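Local coordinates for protein KLLA0E08119p (Kluyveromyces lactis, PDB 3VA7) that probably carboxylates urea to urea-1-carboxylate with ATP, hydrogencarbonate and a biotin cofactor, as the urea carboxylase portion of an enzyme that also hydrolyses this product, at residues A[665-670]-A[760-765]; A[728-733]-A[882-887]; A[845-850]-A[891-896]; A[875-880]-A[897-902]. All coordinates share one frame; numbering follows the deposited sequence.

Overall arrangement
Followed from the N terminus, the chain shows how the carboxyltransferase region is stitched together by crossing rather than nested closures. Contact 1 brings strand 756-762 back to strand 662-669, but contact 2 opens within that loop, at 728-733, and closes only at 882-887, tying the A and B part to the C and D part. Contact 3 opens after contact 1 has closed and pairs strands 847-852 and 889-894, crossing contact 2. Contact 4, which opens at 875-880 and closes at 897-902, crosses contacts 2 and 3 and joins the two ends of a strand hairpin. Contacts 1 and 3 also meet at the sodium ion, through Glu-764 and Asp-845.

Contact 1: A[665-670]-A[760-765]; sequences IGVTCG and AVVAEA. With NA (sodium ion), chain K.
An antiparallel strand pair in the A and B part of the carboxyltransferase region brings Val-667 and Thr-668 against Ala-760, Val-761 and Val-762. It illustrates how the end of an inner strand can run on into a metal site. The short strand axes lie at 139°, well twisted from exact antiparallelism. Three backbone bonds set the register: Ala-763 N to Gly-666 O (3.1 Å), Thr-668 N to Val-761 O (2.9 Å) and Val-761 N to Thr-668 O (3.1 Å). Thr-668 and Val-761 therefore form a hydrogen-bonded pair whose side chains share one face, while Cys-669 and Ala-760 share the other. Val-667 works with both its branches. With chi1 at -59°, CG1 stands anti to the carbonyl carbon and lies 4.0 Å from Val-762 CG2, whereas CG2 takes the tighter site between N and C and meets Ala-760 CB at 3.9 Å. Ile-665 adds its CG2 methyl to the fork of Val-762. At the far end Gly-670 has a positive phi of 110°, and its carbonyl oxygen approaches Val-761 CG2 at 3.4 Å. Beyond the paired residues, the extended side chain of Glu-764 carries OE2 to the sodium ion at 2.7 Å; Asp-845 and a water bind the same ion. In the sheet, strand 662-669 is also bonded to strand 778-783, whose Phe-781 packs on Ile-665 and Val-667, and strand 756-762 continues to strand 735-739. Helix 767-770 covers Ile-665 and Val-762, and helix 786-802 lies against Ala-763 and Glu-764.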
loop_
_atom_site.group_PDB
_atom_site.type_symbol
_atom_site.label_atom_id
_atom_site.label_comp_id
_atom_site.label_asym_id
_atom_site.label_seq_id
_atom_site.Cartn_x
_atom_site.Cartn_y
_atom_site.Cartn_z
ATOM N N ILE A 665 -17.477 -2.476 29.652
ATOM C CA ILE A 665 -16.193 -2.722 29.038
ATOM C C ILE A 665 -15.078 -2.613 30.047
ATOM O O ILE A 665 -14.843 -1.529 30.603
ATOM C CB ILE A 665 -16.011 -1.799 27.806
ATOM C CG1 ILE A 665 -17.127 -2.112 26.789
ATOM C CG2 ILE A 665 -14.606 -1.960 27.180
ATOM C CD1 ILE A 665 -16.870 -1.668 25.413
ATOM N N GLY A 666 -14.395 -3.731 30.299
ATOM C CA GLY A 666 -13.363 -3.786 31.354
ATOM C C GLY A 666 -12.084 -3.080 30.946
ATOM O O GLY A 666 -11.626 -3.218 29.797
ATOM N N VAL A 667 -11.489 -2.319 31.852
ATOM C CA VAL A 667 -10.261 -1.620 31.541
ATOM C C VAL A 667 -9.339 -1.707 32.746
ATOM O O VAL A 667 -9.809 -1.918 33.858
ATOM C CB VAL A 667 -10.492 -0.093 31.306
ATOM C CG1 VAL A 667 -11.478 0.197 30.146
ATOM C CG2 VAL A 667 -10.904 0.614 32.601
ATOM N N THR A 668 -8.033 -1.518 32.528
ATOM C CA THR A 668 -7.091 -1.287 33.604
ATOM C C THR A 668 -6.929 0.216 33.749
ATOM O O THR A 668 -6.772 0.906 32.763
ATOM C CB THR A 668 -5.749 -1.990 33.374
ATOM O OG1 THR A 668 -5.086 -1.438 32.239
ATOM C CG2 THR A 668 -5.944 -3.468 33.117
ATOM N N CYS A 669 -7.020 0.722 34.972
ATOM C CA CYS A 669 -6.814 2.130 35.264
ATOM C C CYS A 669 -5.386 2.535 34.892
ATOM O O CYS A 669 -4.472 1.754 35.108
ATOM C CB CYS A 669 -7.045 2.400 36.762
ATOM S SG CYS A 669 -8.611 1.774 37.411
ATOM N N GLY A 670 -5.198 3.747 34.346
ATOM C CA GLY A 670 -3.879 4.230 33.839
ATOM C C GLY A 670 -3.683 4.393 32.326
ATOM O O GLY A 670 -4.284 3.663 31.565
ATOM N N ALA A 760 -7.339 5.470 30.834
ATOM C CA ALA A 760 -7.453 4.052 31.180
ATOM C C ALA A 760 -7.194 3.311 29.868
ATOM O O ALA A 760 -7.121 3.979 28.822
ATOM C CB ALA A 760 -8.840 3.741 31.693
ATOM N N VAL A 761 -7.060 1.972 29.916
ATOM C CA VAL A 761 -6.853 1.162 28.726
ATOM C C VAL A 761 -7.696 -0.125 28.767
ATOM O O VAL A 761 -7.573 -0.958 29.687
ATOM C CB VAL A 761 -5.369 0.727 28.570
ATOM C CG1 VAL A 761 -5.207 -0.086 27.290
ATOM C CG2 VAL A 761 -4.373 1.962 28.646
ATOM N N VAL A 762 -8.540 -0.287 27.748
ATOM C CA VAL A 762 -9.357 -1.432 27.578
ATOM C C VAL A 762 -8.447 -2.660 27.655
ATOM O O VAL A 762 -7.296 -2.648 27.087
ATOM C CB VAL A 762 -10.085 -1.355 26.221
ATOM C CG1 VAL A 762 -10.831 -2.654 25.948
ATOM C CG2 VAL A 762 -11.023 -0.133 26.181
ATOM N N ALA A 763 -8.923 -3.718 28.345
ATOM C CA ALA A 763 -8.041 -4.854 28.569
ATOM C C ALA A 763 -7.892 -5.583 27.276
ATOM O O ALA A 763 -8.805 -5.637 26.519
ATOM C CB ALA A 763 -8.542 -5.779 29.672
ATOM N N GLU A 764 -6.730 -6.136 27.015
ATOM C CA GLU A 764 -6.514 -6.783 25.750
ATOM C C GLU A 764 -7.763 -7.537 25.307
ATOM O O GLU A 764 -8.219 -7.388 24.161
ATOM C CB GLU A 764 -5.353 -7.755 25.872
ATOM C CG GLU A 764 -4.975 -8.442 24.571
ATOM C CD GLU A 764 -3.696 -9.240 24.711
ATOM O OE1 GLU A 764 -3.387 -10.003 23.783
ATOM O OE2 GLU A 764 -3.012 -9.120 25.777
ATOM N N ALA A 765 -8.298 -8.326 26.242
ATOM C CA ALA A 765 -9.293 -9.356 25.990
ATOM C C ALA A 765 -10.662 -8.733 25.982
ATOM O O ALA A 765 -11.647 -9.417 25.657
ATOM C CB ALA A 765 -9.232 -10.402 27.100
HETATM NA NA NA K . -2.563 -9.925 28.335
HETATM O O HOH W 1 -1.022 -11.195 26.180
#

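Contact 2: A[728-733]-A[882-887]; sequences DYVYSL and EMSQGV. With BTI (5-(hexahydro-2-oxo-1H-thieno[3,4-D]imidazol-6-yl)pentanal), chain B.
Asp-728 begins the contact by offering its backbone oxygen to Val-887 N, 2.9 Å away, in a nearly straight bond (167° at the hydrogen) that is the one direct hydrogen bond between the segments. The CB and CG2 of Val-887 lie beside that same oxygen. The Asp-728 side chain, about 5 Å from the bound urea, hydrogen-bonds Tyr-1044 through OD1 and forms a salt bridge with Lys-1012 through OD2. At Tyr-729 the backbones run close, with CA 4.3 Å from Gly-886 CA, while the Tyr-729 hydroxyl is hydrogen-bonded to Phe-756 O. Val-730 supplies the apolar part. Its CG2, anti to the carbonyl carbon (chi1 -174° for CG1), lies 3.8 Å from Ser-884 CB and 3.6 Å from Ser-884 O, and CG1 also borders that CB. A water widens the link, accepting from Val-730 N at 3.0 Å and donating to Ser-884 O at 3.2 Å, a bridge in place of direct strand pairing. Tyr-731 then belongs to the biotin pocket, its ring edge toward O3, though their spacing in the model is too short to be trusted; the hydroxyl is hydrogen-bonded to Phe-756 N. Around this junction of two sheets, strand 725-730 pairs with strand 753-754, strand 880-885 pairs with strand 889-894, and helix 859-875 packs on Met-883 and Gln-885.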
loop_
_atom_site.group_PDB
_atom_site.type_symbol
_atom_site.label_atom_id
_atom_site.label_comp_id
_atom_site.label_asym_id
_atom_site.label_seq_id
_atom_site.Cartn_x
_atom_site.Cartn_y
_atom_site.Cartn_z
ATOM N N ASP A 728 4.707 14.226 24.153
ATOM C CA ASP A 728 4.362 13.047 23.354
ATOM C C ASP A 728 5.087 11.800 23.866
ATOM O O ASP A 728 6.300 11.864 24.182
ATOM C CB ASP A 728 4.597 13.331 21.850
ATOM C CG ASP A 728 3.838 14.585 21.359
ATOM O OD1 ASP A 728 3.244 14.522 20.261
ATOM O OD2 ASP A 728 3.803 15.624 22.096
ATOM N N TYR A 729 4.305 10.710 23.997
ATOM C CA TYR A 729 4.692 9.442 24.637
ATOM C C TYR A 729 3.864 8.438 23.894
ATOM O O TYR A 729 2.913 8.831 23.216
ATOM C CB TYR A 729 4.358 9.417 26.167
ATOM C CG TYR A 729 2.872 9.460 26.420
ATOM C CD1 TYR A 729 2.212 10.658 26.511
ATOM C CD2 TYR A 729 2.129 8.291 26.496
ATOM C CE1 TYR A 729 0.836 10.715 26.714
ATOM C CE2 TYR A 729 0.771 8.315 26.715
ATOM C CZ TYR A 729 0.104 9.536 26.800
ATOM O OH TYR A 729 -1.284 9.576 26.969
ATOM N N VAL A 730 4.196 7.161 24.009
ATOM C CA VAL A 730 3.592 6.131 23.148
ATOM C C VAL A 730 2.420 5.527 23.859
ATOM O O VAL A 730 2.442 5.318 25.083
ATOM C CB VAL A 730 4.559 5.070 22.710
ATOM C CG1 VAL A 730 3.895 4.123 21.706
ATOM C CG2 VAL A 730 5.816 5.741 22.076
ATOM N N TYR A 731 1.357 5.322 23.123
ATOM C CA TYR A 731 0.109 4.985 23.745
ATOM C C TYR A 731 -0.012 3.484 23.756
ATOM O O TYR A 731 0.645 2.780 22.979
ATOM C CB TYR A 731 -1.056 5.464 22.889
ATOM C CG TYR A 731 -1.252 6.924 22.753
ATOM C CD1 TYR A 731 -0.782 7.815 23.701
ATOM C CD2 TYR A 731 -1.987 7.424 21.680
ATOM C CE1 TYR A 731 -1.019 9.231 23.560
ATOM C CE2 TYR A 731 -2.233 8.778 21.523
ATOM C CZ TYR A 731 -1.772 9.685 22.450
ATOM O OH TYR A 731 -2.068 11.037 22.265
ATOM N N SER A 732 -0.962 3.011 24.535
ATOM C CA SER A 732 -1.275 1.583 24.548
ATOM C C SER A 732 -2.459 1.249 23.665
ATOM O O SER A 732 -3.459 1.962 23.675
ATOM C CB SER A 732 -1.617 1.173 25.985
ATOM O OG SER A 732 -0.464 1.271 26.805
ATOM N N LEU A 733 -2.362 0.159 22.919
ATOM C CA LEU A 733 -3.557 -0.424 22.331
ATOM C C LEU A 733 -4.676 -0.469 23.389
ATOM O O LEU A 733 -4.501 -0.993 24.536
ATOM C CB LEU A 733 -3.251 -1.804 21.847
ATOM C CG LEU A 733 -3.088 -2.038 20.360
ATOM C CD1 LEU A 733 -3.383 -0.798 19.459
ATOM C CD2 LEU A 733 -1.698 -2.669 20.075
ATOM N N GLU A 882 8.559 -5.245 23.387
ATOM C CA GLU A 882 8.915 -4.094 22.569
ATOM C C GLU A 882 8.990 -2.839 23.457
ATOM O O GLU A 882 8.154 -2.621 24.327
ATOM C CB GLU A 882 7.929 -3.934 21.406
ATOM C CG GLU A 882 8.143 -2.675 20.645
ATOM C CD GLU A 882 7.354 -2.557 19.336
ATOM O OE1 GLU A 882 7.885 -1.902 18.426
ATOM O OE2 GLU A 882 6.217 -3.050 19.231
ATOM N N MET A 883 10.046 -2.059 23.286
ATOM C CA MET A 883 10.176 -0.814 24.028
ATOM C C MET A 883 10.072 0.313 23.034
ATOM O O MET A 883 10.842 0.356 22.046
ATOM C CB MET A 883 11.503 -0.773 24.783
ATOM C CG MET A 883 11.686 -2.001 25.574
ATOM S SD MET A 883 13.331 -2.331 26.219
ATOM C CE MET A 883 13.283 -1.152 27.531
ATOM N N SER A 884 9.143 1.223 23.309
ATOM C CA SER A 884 8.804 2.300 22.387
ATOM C C SER A 884 9.166 3.696 22.873
ATOM O O SER A 884 8.538 4.178 23.789
ATOM C CB SER A 884 7.318 2.208 22.127
ATOM O OG SER A 884 7.117 1.033 21.396
ATOM N N GLN A 885 10.174 4.333 22.260
ATOM C CA GLN A 885 10.619 5.705 22.642
ATOM C C GLN A 885 9.629 6.863 22.396
ATOM O O GLN A 885 9.145 7.060 21.250
ATOM C CB GLN A 885 11.900 6.087 21.911
ATOM C CG GLN A 885 12.988 6.211 22.818
ATOM C CD GLN A 885 14.137 7.077 22.380
ATOM O OE1 GLN A 885 14.312 8.190 22.892
ATOM N NE2 GLN A 885 15.007 6.524 21.531
ATOM N N GLY A 886 9.374 7.630 23.463
ATOM C CA GLY A 886 8.723 8.918 23.344
ATOM C C GLY A 886 9.639 10.059 23.795
ATOM O O GLY A 886 10.836 9.878 23.968
ATOM N N VAL A 887 9.076 11.227 24.049
ATOM C CA VAL A 887 9.895 12.393 24.284
ATOM C C VAL A 887 10.657 12.319 25.602
ATOM O O VAL A 887 11.843 12.663 25.655
ATOM C CB VAL A 887 9.060 13.679 24.197
ATOM C CG1 VAL A 887 9.802 14.858 24.888
ATOM C CG2 VAL A 887 8.689 13.945 22.699
HETATM C C11 BTI B . -10.349 8.787 15.153
HETATM O O11 BTI B . -10.449 10.024 14.887
HETATM C C10 BTI B . -9.217 8.149 16.015
HETATM C C9 BTI B . -8.189 9.206 16.416
HETATM C C8 BTI B . -7.207 8.802 17.508
HETATM C C7 BTI B . -6.528 9.974 18.245
HETATM C C2 BTI B . -5.919 11.033 17.350
HETATM S S1 BTI B . -4.672 10.391 16.273
HETATM C C6 BTI B . -3.867 11.941 16.071
HETATM C C5 BTI B . -4.163 12.787 17.290
HETATM N N3 BTI B . -2.968 12.619 18.075
HETATM C C3 BTI B . -3.202 11.904 19.143
HETATM O O3 BTI B . -2.290 11.645 20.058
HETATM N N2 BTI B . -4.458 11.516 19.217
HETATM C C4 BTI B . -5.247 12.132 18.156
HETATM O O HOH W 2 6.853 6.566 25.203
#

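Contact 3: A[845-850]-A[891-896]. With NA (sodium ion), chain K.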
loop_
_atom_site.group_PDB
_atom_site.type_symbol
_atom_site.label_atom_id
_atom_site.label_comp_id
_atom_site.label_asym_id
_atom_site.label_seq_id
_atom_site.Cartn_x
_atom_site.Cartn_y
_atom_site.Cartn_z
ATOM N N ASP A 845 -3.170 -3.950 30.416
ATOM C CA ASP A 845 -2.860 -5.364 30.547
ATOM C C ASP A 845 -1.380 -5.744 30.066
ATOM O O ASP A 845 -0.787 -6.717 30.524
ATOM C CB ASP A 845 -3.987 -5.964 29.640
ATOM C CG ASP A 845 -4.071 -7.416 29.709
ATOM O OD1 ASP A 845 -5.020 -7.898 30.302
ATOM O OD2 ASP A 845 -3.219 -8.161 29.152
ATOM N N ARG A 846 -0.828 -4.993 29.098
ATOM C CA ARG A 846 0.368 -5.411 28.328
ATOM C C ARG A 846 1.583 -4.476 28.441
ATOM O O ARG A 846 2.610 -4.699 27.778
ATOM C CB ARG A 846 0.057 -5.513 26.821
ATOM C CG ARG A 846 -0.558 -6.821 26.363
ATOM C CD ARG A 846 -1.019 -6.774 24.951
ATOM N NE ARG A 846 -2.184 -5.899 24.834
ATOM C CZ ARG A 846 -2.832 -5.658 23.688
ATOM N NH1 ARG A 846 -2.435 -6.240 22.551
ATOM N NH2 ARG A 846 -3.910 -4.888 23.700
ATOM N N TYR A 847 1.496 -3.427 29.252
ATOM C CA TYR A 847 2.591 -2.494 29.237
ATOM C C TYR A 847 2.661 -1.693 30.481
ATOM O O TYR A 847 1.629 -1.425 31.136
ATOM C CB TYR A 847 2.372 -1.389 28.205
ATOM C CG TYR A 847 1.744 -1.684 26.879
ATOM C CD1 TYR A 847 0.346 -1.947 26.751
ATOM C CD2 TYR A 847 2.534 -1.609 25.743
ATOM C CE1 TYR A 847 -0.209 -2.167 25.529
ATOM C CE2 TYR A 847 1.992 -1.795 24.497
ATOM C CZ TYR A 847 0.632 -2.053 24.384
ATOM O OH TYR A 847 0.205 -2.232 23.109
ATOM N N ILE A 848 3.881 -1.223 30.716
ATOM C CA ILE A 848 4.181 -0.290 31.776
ATOM C C ILE A 848 4.795 0.917 31.079
ATOM O O ILE A 848 5.699 0.776 30.266
ATOM C CB ILE A 848 5.225 -0.899 32.792
ATOM C CG1 ILE A 848 4.631 -2.117 33.580
ATOM C CG2 ILE A 848 5.778 0.146 33.709
ATOM C CD1 ILE A 848 5.539 -2.611 34.837
ATOM N N LEU A 849 4.276 2.098 31.372
ATOM C CA LEU A 849 4.845 3.307 30.856
ATOM C C LEU A 849 5.881 3.882 31.839
ATOM O O LEU A 849 5.535 4.143 32.996
ATOM C CB LEU A 849 3.696 4.288 30.616
ATOM C CG LEU A 849 4.047 5.670 30.021
ATOM C CD1 LEU A 849 4.507 5.563 28.580
ATOM C CD2 LEU A 849 2.863 6.660 30.142
ATOM N N VAL A 850 7.117 4.110 31.391
ATOM C CA VAL A 850 8.176 4.714 32.251
ATOM C C VAL A 850 8.314 6.189 31.882
ATOM O O VAL A 850 8.639 6.527 30.728
ATOM C CB VAL A 850 9.585 4.026 32.014
ATOM C CG1 VAL A 850 10.647 4.597 32.876
ATOM C CG2 VAL A 850 9.533 2.566 32.257
ATOM N N LEU A 891 7.664 3.161 26.418
ATOM C CA LEU A 891 6.604 2.269 26.796
ATOM C C LEU A 891 7.138 0.853 26.621
ATOM O O LEU A 891 7.730 0.530 25.596
ATOM C CB LEU A 891 5.376 2.550 25.946
ATOM C CG LEU A 891 4.225 1.603 26.171
ATOM C CD1 LEU A 891 3.508 1.940 27.477
ATOM C CD2 LEU A 891 3.318 1.621 24.974
ATOM N N ILE A 892 6.928 0.032 27.636
ATOM C CA ILE A 892 7.459 -1.288 27.663
ATOM C C ILE A 892 6.343 -2.299 27.590
ATOM O O ILE A 892 5.485 -2.350 28.501
ATOM C CB ILE A 892 8.213 -1.461 28.965
ATOM C CG1 ILE A 892 9.534 -0.736 28.836
ATOM C CG2 ILE A 892 8.513 -2.939 29.226
ATOM C CD1 ILE A 892 9.878 -0.032 29.967
ATOM N N GLU A 893 6.337 -3.084 26.512
ATOM C CA GLU A 893 5.292 -4.076 26.330
ATOM C C GLU A 893 5.810 -5.391 26.802
ATOM O O GLU A 893 6.967 -5.778 26.461
ATOM C CB GLU A 893 4.803 -4.205 24.879
ATOM C CG GLU A 893 3.541 -5.086 24.731
ATOM C CD GLU A 893 3.126 -5.389 23.269
ATOM O OE1 GLU A 893 3.650 -4.770 22.334
ATOM O OE2 GLU A 893 2.276 -6.285 23.038
ATOM N N PHE A 894 4.981 -6.096 27.578
ATOM C CA PHE A 894 5.388 -7.426 28.014
ATOM C C PHE A 894 4.402 -8.538 27.714
ATOM O O PHE A 894 3.210 -8.330 27.406
ATOM C CB PHE A 894 5.787 -7.443 29.495
ATOM C CG PHE A 894 4.687 -6.951 30.461
ATOM C CD1 PHE A 894 4.015 -7.862 31.302
ATOM C CD2 PHE A 894 4.355 -5.575 30.545
ATOM C CE1 PHE A 894 3.027 -7.419 32.204
ATOM C CE2 PHE A 894 3.355 -5.100 31.430
ATOM C CZ PHE A 894 2.684 -6.026 32.258
ATOM N N ASP A 895 4.947 -9.739 27.824
ATOM C CA ASP A 895 4.207 -10.978 27.739
ATOM C C ASP A 895 4.019 -11.520 29.161
ATOM O O ASP A 895 4.932 -12.079 29.740
ATOM C CB ASP A 895 5.034 -11.955 26.921
ATOM C CG ASP A 895 4.280 -13.193 26.579
ATOM O OD1 ASP A 895 3.252 -13.480 27.269
ATOM O OD2 ASP A 895 4.724 -13.871 25.620
ATOM N N GLY A 896 2.821 -11.354 29.695
ATOM C CA GLY A 896 2.435 -11.779 31.046
ATOM C C GLY A 896 2.568 -13.272 31.336
ATOM O O GLY A 896 2.685 -13.691 32.496
HETATM NA NA NA K . -2.563 -9.925 28.335
HETATM O O HOH W 3 0.536 -9.204 29.030
HETATM O O HOH W 4 0.311 -7.313 21.518
HETATM O O HOH W 5 1.919 -2.253 21.122
HETATM O O HOH W 1 -1.022 -11.195 26.180
#
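Phe-894 turns its ring back across its partner strand: with chi1 at 57°, CG sits between the backbone N and the carbonyl carbon, and CE2 comes obliquely to within 3.3 Å of Tyr-847 N. The same residue's backbone N bonds Arg-846 O at 2.8 Å, so the ring and amide of Phe-894 both lie against the Arg-846 to Tyr-847 backbone. Farther along, Ile-848 and Ile-892 form a hydrogen-bonded antiparallel pair, each N about 3.0 Å from the other's O. Tyr-847 and Glu-893 share one face of the sheet with Leu-849 and Leu-891. The tyrosine ring, crossing obliquely, has CD2 3.4 Å from Leu-891 CD2 and 3.6 Å from Glu-893 CB. The glutamate is extended, and its carboxylate reaches two waters, one joining OE2 to Arg-846 NH1 and one joining OE1 to the Tyr-847 hydroxyl. Arg-846 and Glu-893 lie side by side but keep NH1 and OE2 4.7 Å apart, so water connects them; the direct salt bridge of Arg-846 is made by NE to Glu-764. On the other face Val-850 CG2 meets Ile-892 CD1. Asp-845, a sodium ligand through OD2, shares a water through its carbonyl with Phe-894 O and Gly-896 N. Strand 838-842 continues the sheet beyond Leu-849 and strand 880-885 beyond Leu-891 and Glu-893; helix 901-912 covers Ile-848, Ile-892 and Phe-894 through Leu-904, while helix 786-802 flanks Asp-845 and Phe-894.

Contact 4: A[875-880]-A[897-902]; sequences HQTVGI and SKINQK
Ile-899 lays its CG2 methyl over the bare backbone of Gly-879, 3.6 Å from CA and 3.8 Å from C, and so exemplifies how a turn glycine can serve as a landing place for a branched side chain. The rest of the isoleucine runs past the preceding peptide: with CG1 anti to the backbone N (chi1 180°), CD1 reaches Val-878 O at 3.8 Å and comes within 4.3 Å of Thr-877 CG2. Lys-898 adds to the same glycine from a second direction. Its CB lies 3.7 Å from Gly-879 CA, and its bent chain crosses Val-878 at about a right angle, bringing CD to 4.1 Å from Val-878 CG1. Its NZ instead makes a long, weak ion pair with Asp-895. The lysine and valine lie at the surface, whereas Gly-879 and Ile-899 are buried, so the packing runs from the surface inward. Gly-879 has a phi of 104°, and its backbone is bonded to Asp-895, which fixes the turn beside the end of strand 889-894. Thr-877 keeps its hydroxyl on Tyr-911, tying the loop to helix 901-912. Phe-894 and Leu-904 also touch Ile-899. Gln-876 leaves helix 859-875 with a positive phi, and Asn-900 stands at the N-cap of helix 901-912. The contact thus joins the two connections where helices meet a hairpin: strands 847-852 and 880-885, linked through helix 859-875, run parallel with strand 889-894 antiparallel between them, which is a split beta-alpha-beta fold.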
loop_
_atom_site.group_PDB
_atom_site.type_symbol
_atom_site.label_atom_id
_atom_site.label_comp_id
_atom_site.label_asym_id
_atom_site.label_seq_id
_atom_site.Cartn_x
_atom_site.Cartn_y
_atom_site.Cartn_z
ATOM N N HIS A 875 20.753 -7.268 29.735
ATOM C CA HIS A 875 20.288 -8.343 30.587
ATOM C C HIS A 875 19.516 -9.360 29.798
ATOM O O HIS A 875 19.153 -10.387 30.331
ATOM C CB HIS A 875 19.384 -7.814 31.676
ATOM C CG HIS A 875 20.121 -7.010 32.678
ATOM N ND1 HIS A 875 20.554 -7.536 33.879
ATOM C CD2 HIS A 875 20.551 -5.733 32.640
ATOM C CE1 HIS A 875 21.201 -6.598 34.541
ATOM N NE2 HIS A 875 21.192 -5.490 33.827
ATOM N N GLN A 876 19.212 -9.060 28.540
ATOM C CA GLN A 876 18.487 -10.002 27.701
ATOM C C GLN A 876 17.194 -10.432 28.424
ATOM O O GLN A 876 16.763 -11.551 28.299
ATOM C CB GLN A 876 19.361 -11.236 27.371
ATOM C CG GLN A 876 20.725 -10.967 26.731
ATOM C CD GLN A 876 21.636 -12.253 26.659
ATOM O OE1 GLN A 876 21.939 -12.940 27.694
ATOM N NE2 GLN A 876 22.069 -12.573 25.437
ATOM N N THR A 877 16.558 -9.518 29.141
ATOM C CA THR A 877 15.437 -9.885 29.936
ATOM C C THR A 877 14.433 -10.723 29.209
ATOM O O THR A 877 13.985 -10.315 28.177
ATOM C CB THR A 877 14.652 -8.641 30.421
ATOM O OG1 THR A 877 15.544 -7.657 30.952
ATOM C CG2 THR A 877 13.573 -9.070 31.484
ATOM N N VAL A 878 14.025 -11.859 29.770
ATOM C CA VAL A 878 12.893 -12.630 29.234
ATOM C C VAL A 878 11.534 -11.932 29.473
ATOM O O VAL A 878 11.274 -11.344 30.538
ATOM C CB VAL A 878 12.913 -14.097 29.823
ATOM C CG1 VAL A 878 11.573 -14.866 29.628
ATOM C CG2 VAL A 878 14.046 -14.868 29.211
ATOM N N GLY A 879 10.664 -11.998 28.484
ATOM C CA GLY A 879 9.307 -11.482 28.670
ATOM C C GLY A 879 8.976 -10.146 28.039
ATOM O O GLY A 879 7.824 -9.855 27.785
ATOM N N ILE A 880 9.992 -9.346 27.754
ATOM C CA ILE A 880 9.813 -8.034 27.191
ATOM C C ILE A 880 9.569 -8.101 25.701
ATOM O O ILE A 880 10.352 -8.704 24.971
ATOM C CB ILE A 880 11.002 -7.143 27.555
ATOM C CG1 ILE A 880 10.626 -6.397 28.850
ATOM C CG2 ILE A 880 11.316 -6.190 26.401
ATOM C CD1 ILE A 880 11.726 -6.138 29.772
ATOM N N SER A 897 2.563 -14.069 30.278
ATOM C CA SER A 897 2.838 -15.469 30.427
ATOM C C SER A 897 4.356 -15.732 30.640
ATOM O O SER A 897 4.738 -16.838 31.077
ATOM C CB SER A 897 2.265 -16.245 29.235
ATOM O OG SER A 897 3.208 -16.407 28.199
ATOM N N LYS A 898 5.201 -14.723 30.370
ATOM C CA LYS A 898 6.656 -14.855 30.595
ATOM C C LYS A 898 7.226 -14.062 31.783
ATOM O O LYS A 898 8.235 -14.506 32.396
ATOM C CB LYS A 898 7.481 -14.576 29.348
ATOM C CG LYS A 898 7.046 -15.328 28.079
ATOM C CD LYS A 898 8.300 -15.647 27.291
ATOM C CE LYS A 898 8.084 -15.627 25.811
ATOM N NZ LYS A 898 6.962 -16.515 25.577
ATOM N N ILE A 899 6.560 -12.966 32.164
ATOM C CA ILE A 899 7.008 -12.087 33.241
ATOM C C ILE A 899 5.775 -11.348 33.660
ATOM O O ILE A 899 5.048 -10.947 32.782
ATOM C CB ILE A 899 8.100 -11.079 32.724
ATOM C CG1 ILE A 899 8.570 -10.155 33.846
ATOM C CG2 ILE A 899 7.555 -10.261 31.539
ATOM C CD1 ILE A 899 9.861 -9.403 33.537
ATOM N N ASN A 900 5.494 -11.206 34.960
ATOM C CA ASN A 900 4.287 -10.502 35.399
ATOM C C ASN A 900 4.574 -9.053 35.673
ATOM O O ASN A 900 5.735 -8.648 35.729
ATOM C CB ASN A 900 3.604 -11.140 36.623
ATOM C CG ASN A 900 4.532 -11.269 37.835
ATOM O OD1 ASN A 900 4.984 -12.374 38.137
ATOM N ND2 ASN A 900 4.847 -10.156 38.510
ATOM N N GLN A 901 3.526 -8.279 35.879
ATOM C CA GLN A 901 3.655 -6.867 36.098
ATOM C C GLN A 901 4.649 -6.526 37.197
ATOM O O GLN A 901 5.537 -5.665 37.008
ATOM C CB GLN A 901 2.282 -6.268 36.432
ATOM C CG GLN A 901 2.180 -4.810 36.189
ATOM C CD GLN A 901 0.882 -4.221 36.719
ATOM O OE1 GLN A 901 0.559 -4.321 37.921
ATOM N NE2 GLN A 901 0.125 -3.570 35.821
ATOM N N LYS A 902 4.495 -7.189 38.345
ATOM C CA LYS A 902 5.281 -6.881 39.523
ATOM C C LYS A 902 6.733 -7.137 39.243
ATOM O O LYS A 902 7.563 -6.299 39.580
ATOM C CB LYS A 902 4.819 -7.697 40.728
ATOM C CG LYS A 902 3.622 -7.101 41.478
ATOM C CD LYS A 902 3.309 -7.940 42.758
ATOM C CE LYS A 902 2.020 -7.434 43.500
ATOM N NZ LYS A 902 1.883 -8.121 44.844
#